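Local coordinates for protein allantoicase (Saccharomyces cerevisiae, PDB 1O59) that catalyses the hydrolysis of allantoate to (S)-ureidoglycolate and urea, letting yeast use purines as a secondary nitrogen source, at residues Phe49-Phe54 with Glu84-Asn89; Ile127-Asp132 with Thr175-Lys180; Leu233-Arg238 with Val347-Val352. All blocks are in the same frame, centred on the assembly; numbering follows the deposited sequence.

Interaction 1. Residues Phe49-Phe54 with Glu84-Asn89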
loop_
_atom_site.group_PDB
_atom_site.type_symbol
_atom_site.label_atom_id
_atom_site.label_comp_id
_atom_site.label_asym_id
_atom_site.label_seq_id
_atom_site.Cartn_x
_atom_site.Cartn_y
_atom_site.Cartn_z
ATOM N N PHE A 49 9.322 19.567 -4.271
ATOM C CA PHE A 49 8.926 19.481 -5.666
ATOM C C PHE A 49 9.516 20.688 -6.364
ATOM O O PHE A 49 9.867 21.690 -5.727
ATOM C CB PHE A 49 7.380 19.422 -5.805
ATOM C CG PHE A 49 6.676 20.453 -4.956
ATOM C CD1 PHE A 49 6.482 21.752 -5.432
ATOM C CD2 PHE A 49 6.282 20.152 -3.649
ATOM C CE1 PHE A 49 5.893 22.724 -4.629
ATOM C CE2 PHE A 49 5.674 21.119 -2.852
ATOM C CZ PHE A 49 5.490 22.415 -3.341
ATOM N N SER A 50 9.651 20.555 -7.679
ATOM C CA SER A 50 10.134 21.625 -8.539
ATOM C C SER A 50 9.079 22.708 -8.728
ATOM O O SER A 50 9.387 23.882 -8.830
ATOM C CB SER A 50 10.490 21.048 -9.925
ATOM O OG SER A 50 9.389 20.380 -10.520
ATOM N N ASP A 51 7.835 22.277 -8.840
ATOM C CA ASP A 51 6.738 23.120 -9.260
ATOM C C ASP A 51 5.455 22.337 -9.035
ATOM O O ASP A 51 5.492 21.138 -8.981
ATOM C CB ASP A 51 6.835 23.466 -10.735
ATOM C CG ASP A 51 5.824 24.514 -11.144
ATOM O OD1 ASP A 51 6.002 25.687 -10.751
ATOM O OD2 ASP A 51 4.811 24.268 -11.816
ATOM N N GLU A 52 4.335 23.050 -8.961
ATOM C CA GLU A 52 3.036 22.569 -8.493
ATOM C C GLU A 52 1.961 23.526 -9.045
ATOM O O GLU A 52 0.869 23.614 -8.485
ATOM C CB GLU A 52 3.027 22.746 -6.956
ATOM C CG GLU A 52 2.680 21.529 -6.176
ATOM C CD GLU A 52 2.355 21.798 -4.712
ATOM O OE1 GLU A 52 2.161 22.947 -4.265
ATOM O OE2 GLU A 52 2.233 20.797 -4.005
ATOM N N TRP A 53 2.269 24.289 -10.078
ATOM C CA TRP A 53 1.496 25.466 -10.386
ATOM C C TRP A 53 -0.012 25.199 -10.490
ATOM O O TRP A 53 -0.816 25.938 -9.910
ATOM C CB TRP A 53 2.013 26.186 -11.652
ATOM C CG TRP A 53 1.140 27.337 -11.972
ATOM C CD1 TRP A 53 0.016 27.319 -12.752
ATOM C CD2 TRP A 53 1.239 28.658 -11.452
ATOM N NE1 TRP A 53 -0.581 28.554 -12.758
ATOM C CE2 TRP A 53 0.149 29.400 -11.969
ATOM C CE3 TRP A 53 2.150 29.308 -10.607
ATOM C CZ2 TRP A 53 -0.064 30.749 -11.669
ATOM C CZ3 TRP A 53 1.941 30.696 -10.315
ATOM C CH2 TRP A 53 0.839 31.383 -10.840
ATOM N N PHE A 54 -0.400 24.169 -11.227
ATOM C CA PHE A 54 -1.818 23.936 -11.517
ATOM C C PHE A 54 -2.515 22.987 -10.547
ATOM O O PHE A 54 -3.747 23.007 -10.451
ATOM C CB PHE A 54 -2.003 23.443 -12.946
ATOM C CG PHE A 54 -1.792 24.515 -13.980
ATOM C CD1 PHE A 54 -2.691 25.561 -14.105
ATOM C CD2 PHE A 54 -0.684 24.476 -14.833
ATOM C CE1 PHE A 54 -2.499 26.564 -15.071
ATOM C CE2 PHE A 54 -0.473 25.473 -15.780
ATOM C CZ PHE A 54 -1.379 26.526 -15.902
ATOM N N GLU A 84 0.186 18.889 -11.374
ATOM C CA GLU A 84 0.387 19.481 -12.665
ATOM C C GLU A 84 1.209 20.764 -12.579
ATOM O O GLU A 84 0.933 21.646 -11.749
ATOM C CB GLU A 84 -0.947 19.755 -13.386
ATOM C CG GLU A 84 -0.737 20.264 -14.810
ATOM C CD GLU A 84 -1.986 20.801 -15.463
ATOM O OE1 GLU A 84 -3.066 20.741 -14.827
ATOM O OE2 GLU A 84 -1.882 21.262 -16.636
ATOM N N THR A 85 2.217 20.855 -13.449
ATOM C CA THR A 85 3.185 21.946 -13.405
ATOM C C THR A 85 2.967 22.943 -14.499
ATOM O O THR A 85 2.227 22.702 -15.432
ATOM C CB THR A 85 4.621 21.399 -13.510
ATOM O OG1 THR A 85 4.798 20.611 -14.710
ATOM C CG2 THR A 85 4.901 20.455 -12.288
ATOM N N ARG A 86 3.603 24.092 -14.357
ATOM C CA ARG A 86 3.505 25.137 -15.364
ATOM C C ARG A 86 4.111 24.657 -16.680
ATOM O O ARG A 86 4.884 23.692 -16.718
ATOM C CB ARG A 86 4.200 26.417 -14.890
ATOM C CG ARG A 86 5.634 26.220 -14.392
ATOM C CD ARG A 86 6.741 26.184 -15.439
ATOM N NE ARG A 86 7.913 25.608 -14.806
ATOM C CZ ARG A 86 8.063 24.322 -14.540
ATOM N NH1 ARG A 86 7.158 23.422 -14.919
ATOM N NH2 ARG A 86 9.138 23.931 -13.890
ATOM N N ARG A 87 3.760 25.340 -17.749
ATOM C CA ARG A 87 4.275 25.001 -19.051
ATOM C C ARG A 87 5.698 25.522 -19.284
ATOM O O ARG A 87 6.189 26.447 -18.614
ATOM C CB ARG A 87 3.396 25.612 -20.135
ATOM C CG ARG A 87 1.944 25.205 -20.138
ATOM C CD ARG A 87 1.287 25.510 -21.526
ATOM N NE ARG A 87 -0.156 25.253 -21.561
ATOM C CZ ARG A 87 -0.906 25.397 -22.634
ATOM N NH1 ARG A 87 -0.356 25.747 -23.797
ATOM N NH2 ARG A 87 -2.208 25.183 -22.537
ATOM N N HIS A 88 6.317 24.947 -20.308
ATOM C CA HIS A 88 7.557 25.438 -20.846
ATOM C C HIS A 88 8.695 25.404 -19.828
ATOM O O HIS A 88 9.479 26.358 -19.737
ATOM C CB HIS A 88 7.330 26.833 -21.406
ATOM C CG HIS A 88 6.101 26.935 -22.254
ATOM N ND1 HIS A 88 5.288 28.048 -22.266
ATOM C CD2 HIS A 88 5.530 26.043 -23.103
ATOM C CE1 HIS A 88 4.275 27.840 -23.088
ATOM N NE2 HIS A 88 4.399 26.634 -23.610
ATOM N N ASN A 89 8.780 24.301 -19.079
ATOM C CA ASN A 89 9.907 24.073 -18.164
ATOM C C ASN A 89 11.237 24.256 -18.927
ATOM O O ASN A 89 11.435 23.645 -20.002
ATOM C CB ASN A 89 9.789 22.685 -17.482
ATOM C CG ASN A 89 10.849 22.431 -16.395
ATOM O OD1 ASN A 89 11.734 23.255 -16.152
ATOM N ND2 ASN A 89 10.751 21.263 -15.731
#
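An Asx turn, D51 OD2 to W53 N, in the loop that follows strand 45-49 of the first allantoicase repeat also binds the backbone N of R86, in the loop leaving strand 83-84. D51 OD2 accepts from W53 N within its own loop and, across the contact, from R86 N at 2.8 Å with an N-H...O angle of 164°. The two donors reach this oxygen from opposite faces of the carboxylate plane, which probably limits the rotation of the group. With CG anti to the backbone N (chi1 -171°), the D51 carboxylate also lies over one face of the R86 guanidinium, the planes 18° apart. No N-H points at the acid: OD2 and NH1 are 4.0 Å apart, a long, charge-only salt bridge. The other face of the guanidinium carries N89 CB, and the firmer ionic partner of R86 is D94 on strand 94-99, which also bonds T85 OG1. One residue past W53, F54 N donates to E84 O at 2.9 Å. The F54 side chain lies by E84, whose OE1 is 3.5 Å from F54 CB while its OE2 bonds N120, and the ring edge, at CD2, meets T85 O in plane at 3.5 Å.

Interaction 2. Residues Ile127-Asp132 with Thr175-Lys180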
loop_
_atom_site.group_PDB
_atom_site.type_symbol
_atom_site.label_atom_id
_atom_site.label_comp_id
_atom_site.label_asym_id
_atom_site.label_seq_id
_atom_site.Cartn_x
_atom_site.Cartn_y
_atom_site.Cartn_z
ATOM N N ILE A 127 12.269 7.219 -12.482
ATOM C CA ILE A 127 12.291 7.151 -11.035
ATOM C C ILE A 127 13.678 6.832 -10.500
ATOM O O ILE A 127 14.378 5.939 -10.991
ATOM C CB ILE A 127 11.275 6.128 -10.525
ATOM C CG1 ILE A 127 9.903 6.353 -11.189
ATOM C CG2 ILE A 127 11.120 6.247 -8.995
ATOM C CD1 ILE A 127 8.916 5.189 -10.989
ATOM N N GLU A 128 14.055 7.605 -9.482
ATOM C CA GLU A 128 15.293 7.422 -8.717
ATOM C C GLU A 128 14.940 7.225 -7.259
ATOM O O GLU A 128 13.806 7.520 -6.827
ATOM C CB GLU A 128 16.180 8.637 -8.854
ATOM C CG GLU A 128 16.380 9.088 -10.299
ATOM C CD GLU A 128 17.426 10.188 -10.466
ATOM O OE1 GLU A 128 17.805 10.836 -9.478
ATOM O OE2 GLU A 128 17.860 10.427 -11.613
ATOM N N ALA A 129 15.900 6.689 -6.508
ATOM C CA ALA A 129 15.713 6.456 -5.077
ATOM C C ALA A 129 16.984 6.720 -4.308
ATOM O O ALA A 129 18.070 6.724 -4.858
ATOM C CB ALA A 129 15.226 5.037 -4.818
ATOM N N LEU A 130 16.829 6.977 -3.021
ATOM C CA LEU A 130 17.975 6.976 -2.126
ATOM C C LEU A 130 17.701 6.406 -0.727
ATOM O O LEU A 130 16.556 6.244 -0.286
ATOM C CB LEU A 130 18.626 8.373 -2.059
ATOM C CG LEU A 130 18.082 9.602 -1.305
ATOM C CD1 LEU A 130 18.011 9.432 0.240
ATOM C CD2 LEU A 130 18.989 10.790 -1.657
ATOM N N TYR A 131 18.799 6.114 -0.057
ATOM C CA TYR A 131 18.803 5.588 1.279
ATOM C C TYR A 131 19.375 6.634 2.238
ATOM O O TYR A 131 20.558 6.974 2.167
ATOM C CB TYR A 131 19.661 4.328 1.352
ATOM C CG TYR A 131 19.599 3.718 2.705
ATOM C CD1 TYR A 131 18.472 3.026 3.094
ATOM C CD2 TYR A 131 20.640 3.856 3.615
ATOM C CE1 TYR A 131 18.368 2.473 4.345
ATOM C CE2 TYR A 131 20.551 3.294 4.880
ATOM C CZ TYR A 131 19.398 2.606 5.233
ATOM O OH TYR A 131 19.241 2.015 6.456
ATOM N N ASP A 132 18.523 7.121 3.138
ATOM C CA ASP A 132 18.916 8.098 4.141
ATOM C C ASP A 132 18.631 7.585 5.549
ATOM O O ASP A 132 17.605 6.974 5.809
ATOM C CB ASP A 132 18.195 9.402 3.878
ATOM C CG ASP A 132 18.428 10.418 4.944
ATOM O OD1 ASP A 132 19.600 10.683 5.282
ATOM O OD2 ASP A 132 17.472 11.010 5.498
ATOM N N THR A 175 14.798 4.657 1.122
ATOM C CA THR A 175 13.909 5.370 2.061
ATOM C C THR A 175 13.115 6.513 1.426
ATOM O O THR A 175 12.114 6.945 1.983
ATOM C CB THR A 175 14.734 6.027 3.181
ATOM O OG1 THR A 175 15.666 6.938 2.590
ATOM C CG2 THR A 175 15.613 5.035 3.970
ATOM N N HIS A 176 13.617 7.034 0.309
ATOM C CA HIS A 176 13.080 8.196 -0.391
ATOM C C HIS A 176 13.021 7.914 -1.908
ATOM O O HIS A 176 13.884 7.246 -2.447
ATOM C CB HIS A 176 13.999 9.400 -0.200
ATOM C CG HIS A 176 13.963 9.996 1.170
ATOM N ND1 HIS A 176 14.567 9.401 2.256
ATOM C CD2 HIS A 176 13.431 11.158 1.620
ATOM C CE1 HIS A 176 14.392 10.161 3.320
ATOM N NE2 HIS A 176 13.708 11.236 2.961
ATOM N N ILE A 177 12.018 8.483 -2.574
ATOM C CA ILE A 177 11.803 8.317 -4.007
ATOM C C ILE A 177 11.778 9.674 -4.681
ATOM O O ILE A 177 11.237 10.626 -4.130
ATOM C CB ILE A 177 10.438 7.569 -4.249
ATOM C CG1 ILE A 177 10.482 6.158 -3.609
ATOM C CG2 ILE A 177 10.076 7.525 -5.753
ATOM C CD1 ILE A 177 11.625 5.323 -4.058
ATOM N N LYS A 178 12.374 9.735 -5.868
ATOM C CA LYS A 178 12.308 10.905 -6.747
ATOM C C LYS A 178 11.609 10.519 -8.039
ATOM O O LYS A 178 12.044 9.622 -8.779
ATOM C CB LYS A 178 13.701 11.466 -7.085
ATOM C CG LYS A 178 13.679 12.943 -7.504
ATOM C CD LYS A 178 14.833 13.375 -8.386
ATOM C CE LYS A 178 16.165 13.190 -7.738
ATOM N NZ LYS A 178 17.276 13.738 -8.534
ATOM N N LEU A 179 10.523 11.220 -8.311
ATOM C CA LEU A 179 9.810 11.078 -9.565
ATOM C C LEU A 179 10.222 12.219 -10.469
ATOM O O LEU A 179 10.186 13.373 -10.074
ATOM C CB LEU A 179 8.309 11.107 -9.291
ATOM C CG LEU A 179 7.351 11.244 -10.473
ATOM C CD1 LEU A 179 7.359 10.017 -11.340
ATOM C CD2 LEU A 179 5.962 11.518 -9.881
ATOM N N LYS A 180 10.639 11.883 -11.679
ATOM C CA LYS A 180 11.016 12.876 -12.676
ATOM C C LYS A 180 10.015 12.806 -13.833
ATOM O O LYS A 180 9.734 11.736 -14.344
ATOM C CB LYS A 180 12.422 12.591 -13.212
ATOM C CG LYS A 180 13.571 12.604 -12.206
ATOM C CD LYS A 180 14.907 12.699 -12.990
ATOM C CE LYS A 180 16.122 12.972 -12.085
ATOM N NZ LYS A 180 17.459 12.824 -12.804
#
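I127, A129 and I177 form the apolar centre, on the sheet face that packs against F190 and L192 of strand 186-196. I127 CG2 meets I177 CG2 at 3.6 Å, and I177 CD1 reaches A129 CB at 3.7 Å; L179 CD1 is a looser neighbour of I127 CG1. The axes of segments 127-130 and 176-180 run antiparallel (159°), and at the hydrogen-bonded pair E128-K178 the bond from K178 N to E128 O is 2.8 Å long and nearly straight (177°). On the reverse face E128, extended beyond CG, spreads its carboxylate between two lysines: OE1 takes K178 NZ at 3.1 Å and OE2 takes K180 NZ at 2.7 Å, both from above the carboxylate plane. K178 NZ also pairs with E141 and makes a cation-pi contact with W146. A glutamine in place of E128 would probably weaken this network, leaving K180 NZ without its negative mate and K178 more dependent on E141. At the far end L130 O accepts from both T175 N (2.8 Å) and H176 N. T175 OG1 accepts from D132 N at 2.9 Å and is hydrogen-bonded to H176 ND1, lying at the ring edge and in its plane. T175 and H176 facing L130 make a classic beta bulge, here closing the pairing of two neighbouring interior strands in a five-stranded antiparallel sheet.

Interaction 3. Residues Leu233-Arg238 with Val347-Val352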
loop_
_atom_site.group_PDB
_atom_site.type_symbol
_atom_site.label_atom_id
_atom_site.label_comp_id
_atom_site.label_asym_id
_atom_site.label_seq_id
_atom_site.Cartn_x
_atom_site.Cartn_y
_atom_site.Cartn_z
ATOM N N LEU A 233 -6.018 -3.260 6.334
ATOM C CA LEU A 233 -6.048 -3.943 7.643
ATOM C C LEU A 233 -4.769 -3.785 8.472
ATOM O O LEU A 233 -4.783 -3.991 9.672
ATOM C CB LEU A 233 -6.269 -5.433 7.443
ATOM C CG LEU A 233 -7.681 -5.839 6.989
ATOM C CD1 LEU A 233 -7.654 -7.311 6.607
ATOM C CD2 LEU A 233 -8.753 -5.557 8.074
ATOM N N LEU A 234 -3.667 -3.459 7.789
ATOM C CA LEU A 234 -2.347 -3.527 8.344
ATOM C C LEU A 234 -1.761 -2.129 8.523
ATOM O O LEU A 234 -0.570 -1.969 8.815
ATOM C CB LEU A 234 -1.479 -4.369 7.396
ATOM C CG LEU A 234 -2.132 -5.620 6.796
ATOM C CD1 LEU A 234 -1.236 -6.300 5.800
ATOM C CD2 LEU A 234 -2.530 -6.648 7.869
ATOM N N LEU A 235 -2.589 -1.105 8.368
ATOM C CA LEU A 235 -2.082 0.262 8.353
ATOM C C LEU A 235 -1.861 0.843 9.755
ATOM O O LEU A 235 -2.418 0.382 10.723
ATOM C CB LEU A 235 -3.049 1.174 7.583
ATOM C CG LEU A 235 -3.201 0.862 6.093
ATOM C CD1 LEU A 235 -4.212 1.830 5.509
ATOM C CD2 LEU A 235 -1.864 0.971 5.367
ATOM N N PRO A 236 -1.100 1.911 9.842
ATOM C CA PRO A 236 -0.991 2.616 11.104
ATOM C C PRO A 236 -2.326 3.272 11.469
ATOM O O PRO A 236 -3.126 3.618 10.567
ATOM C CB PRO A 236 0.087 3.701 10.856
ATOM C CG PRO A 236 0.651 3.461 9.482
ATOM C CD PRO A 236 -0.345 2.564 8.759
ATOM N N GLY A 237 -2.537 3.453 12.778
ATOM C CA GLY A 237 -3.680 4.167 13.283
ATOM C C GLY A 237 -4.966 3.394 13.197
ATOM O O GLY A 237 -5.028 2.265 12.710
ATOM N N ARG A 238 -6.011 4.016 13.695
ATOM C CA ARG A 238 -7.346 3.461 13.590
ATOM C C ARG A 238 -8.081 4.050 12.397
ATOM O O ARG A 238 -9.213 3.675 12.149
ATOM C CB ARG A 238 -8.125 3.760 14.861
ATOM C CG ARG A 238 -7.586 3.044 16.085
ATOM C CD ARG A 238 -8.522 3.103 17.245
ATOM N NE ARG A 238 -9.677 2.232 17.034
ATOM C CZ ARG A 238 -10.766 2.270 17.793
ATOM N NH1 ARG A 238 -10.846 3.122 18.797
ATOM N NH2 ARG A 238 -11.777 1.451 17.551
ATOM N N VAL A 347 -14.033 -4.416 8.747
ATOM C CA VAL A 347 -13.042 -4.392 9.800
ATOM C C VAL A 347 -11.988 -3.328 9.440
ATOM O O VAL A 347 -11.498 -3.311 8.321
ATOM C CB VAL A 347 -12.367 -5.781 9.901
ATOM C CG1 VAL A 347 -11.196 -5.743 10.890
ATOM C CG2 VAL A 347 -13.381 -6.835 10.322
ATOM N N LYS A 348 -11.638 -2.460 10.381
ATOM C CA LYS A 348 -10.569 -1.471 10.140
ATOM C C LYS A 348 -9.141 -2.072 10.164
ATOM O O LYS A 348 -8.342 -1.801 9.293
ATOM C CB LYS A 348 -10.665 -0.328 11.153
ATOM C CG LYS A 348 -9.920 0.951 10.780
ATOM C CD LYS A 348 -10.448 1.566 9.470
ATOM C CE LYS A 348 -11.625 2.446 9.698
ATOM N NZ LYS A 348 -11.142 3.765 10.243
ATOM N N ARG A 349 -8.825 -2.847 11.197
ATOM C CA ARG A 349 -7.477 -3.348 11.371
ATOM C C ARG A 349 -7.457 -4.712 11.987
ATOM O O ARG A 349 -8.410 -5.125 12.682
ATOM C CB ARG A 349 -6.670 -2.425 12.271
ATOM C CG ARG A 349 -6.549 -0.980 11.784
ATOM C CD ARG A 349 -5.620 -0.758 10.606
ATOM N NE ARG A 349 -5.535 0.669 10.341
ATOM C CZ ARG A 349 -6.230 1.323 9.446
ATOM N NH1 ARG A 349 -7.088 0.721 8.659
ATOM N NH2 ARG A 349 -6.101 2.622 9.362
ATOM N N ILE A 350 -6.360 -5.421 11.702
ATOM C CA ILE A 350 -5.958 -6.581 12.497
ATOM C C ILE A 350 -4.488 -6.488 12.944
ATOM O O ILE A 350 -3.584 -6.072 12.200
ATOM C CB ILE A 350 -6.289 -7.937 11.794
ATOM C CG1 ILE A 350 -6.011 -9.100 12.772
ATOM C CG2 ILE A 350 -5.499 -8.132 10.489
ATOM C CD1 ILE A 350 -6.529 -10.430 12.290
ATOM N N ARG A 351 -4.291 -6.825 14.209
ATOM C CA ARG A 351 -3.000 -6.705 14.851
ATOM C C ARG A 351 -2.727 -8.051 15.407
ATOM O O ARG A 351 -3.611 -8.631 16.015
ATOM C CB ARG A 351 -2.997 -5.689 16.008
ATOM C CG ARG A 351 -3.686 -4.393 15.722
ATOM C CD ARG A 351 -3.144 -3.696 14.520
ATOM N NE ARG A 351 -3.504 -2.302 14.486
ATOM C CZ ARG A 351 -3.188 -1.467 13.511
ATOM N NH1 ARG A 351 -2.499 -1.894 12.454
ATOM N NH2 ARG A 351 -3.566 -0.189 13.603
ATOM N N VAL A 352 -1.514 -8.533 15.196
ATOM C CA VAL A 352 -1.073 -9.818 15.704
ATOM C C VAL A 352 0.223 -9.581 16.451
ATOM O O VAL A 352 1.317 -9.571 15.865
ATOM C CB VAL A 352 -0.862 -10.829 14.559
ATOM C CG1 VAL A 352 -0.468 -12.167 15.099
ATOM C CG2 VAL A 352 -2.144 -10.945 13.716
#
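R349 sits at a classic beta bulge in strand 346-354 of the second allantoicase repeat, where K348 and R349 both face D277, and its side chain runs into the curve of loop 233-238. CB starts 3.6 Å from L233 O, the carbonyl that also accepts I350 N. With CG anti to the carbonyl carbon (chi1 -58°), a bend at chi2 (-74°) turns the chain into the loop: CG nears G237 O, and CD lies close to both L235 O and L233 O. NE then donates to G237 O at 2.9 Å, the carbonyl oxygen 30° out of the guanidinium plane. The guanidinium has L235 CB over the centre of one face and K348 CG toward the rim of the other, which probably limits its tilt. At the tip, NH2 makes a weak bond to P236 O, whereas NH1 turns back to K348 O at 2.9 Å and also donates to D244 O. These backbone carbonyls probably help to accommodate the buried charge of R349. Apolar contacts flank the site: L233 CD2 touches V347 CG1 at 3.7 Å, and L233, L234 and I350 pack on I262 of strand 258-263. A second arginine completes the grip: R351, one face of its guanidinium covered by R349 CG, donates end-on through NH1 at 2.9 Å and NH2 at 3.2 Å to L235 O, which lies nearly in the R351 guanidinium plane.

Interactions 1 and 2 belong to the first allantoicase repeat and interaction 3 to the second, on the opposite side of the chain's centre, its centre 37 Å from that of interaction 1. Interaction 2 is buried strand pairing, with backbone bonds regular except at a bulge, an apolar face and a charged one. Interaction 3 is also buried, but there arginine side chains bond the carbonyls of a loop that has no strand of its own. Interaction 1 is partly buried, loop against loop, and combines one carboxylate that gathers two backbone N-H groups with a backbone bond between the loops. Interactions 1 and 2 lie about 7 Å apart at their nearest atoms and share a neighbour, strand 94-99, which pairs with both 45-49 and 176-182.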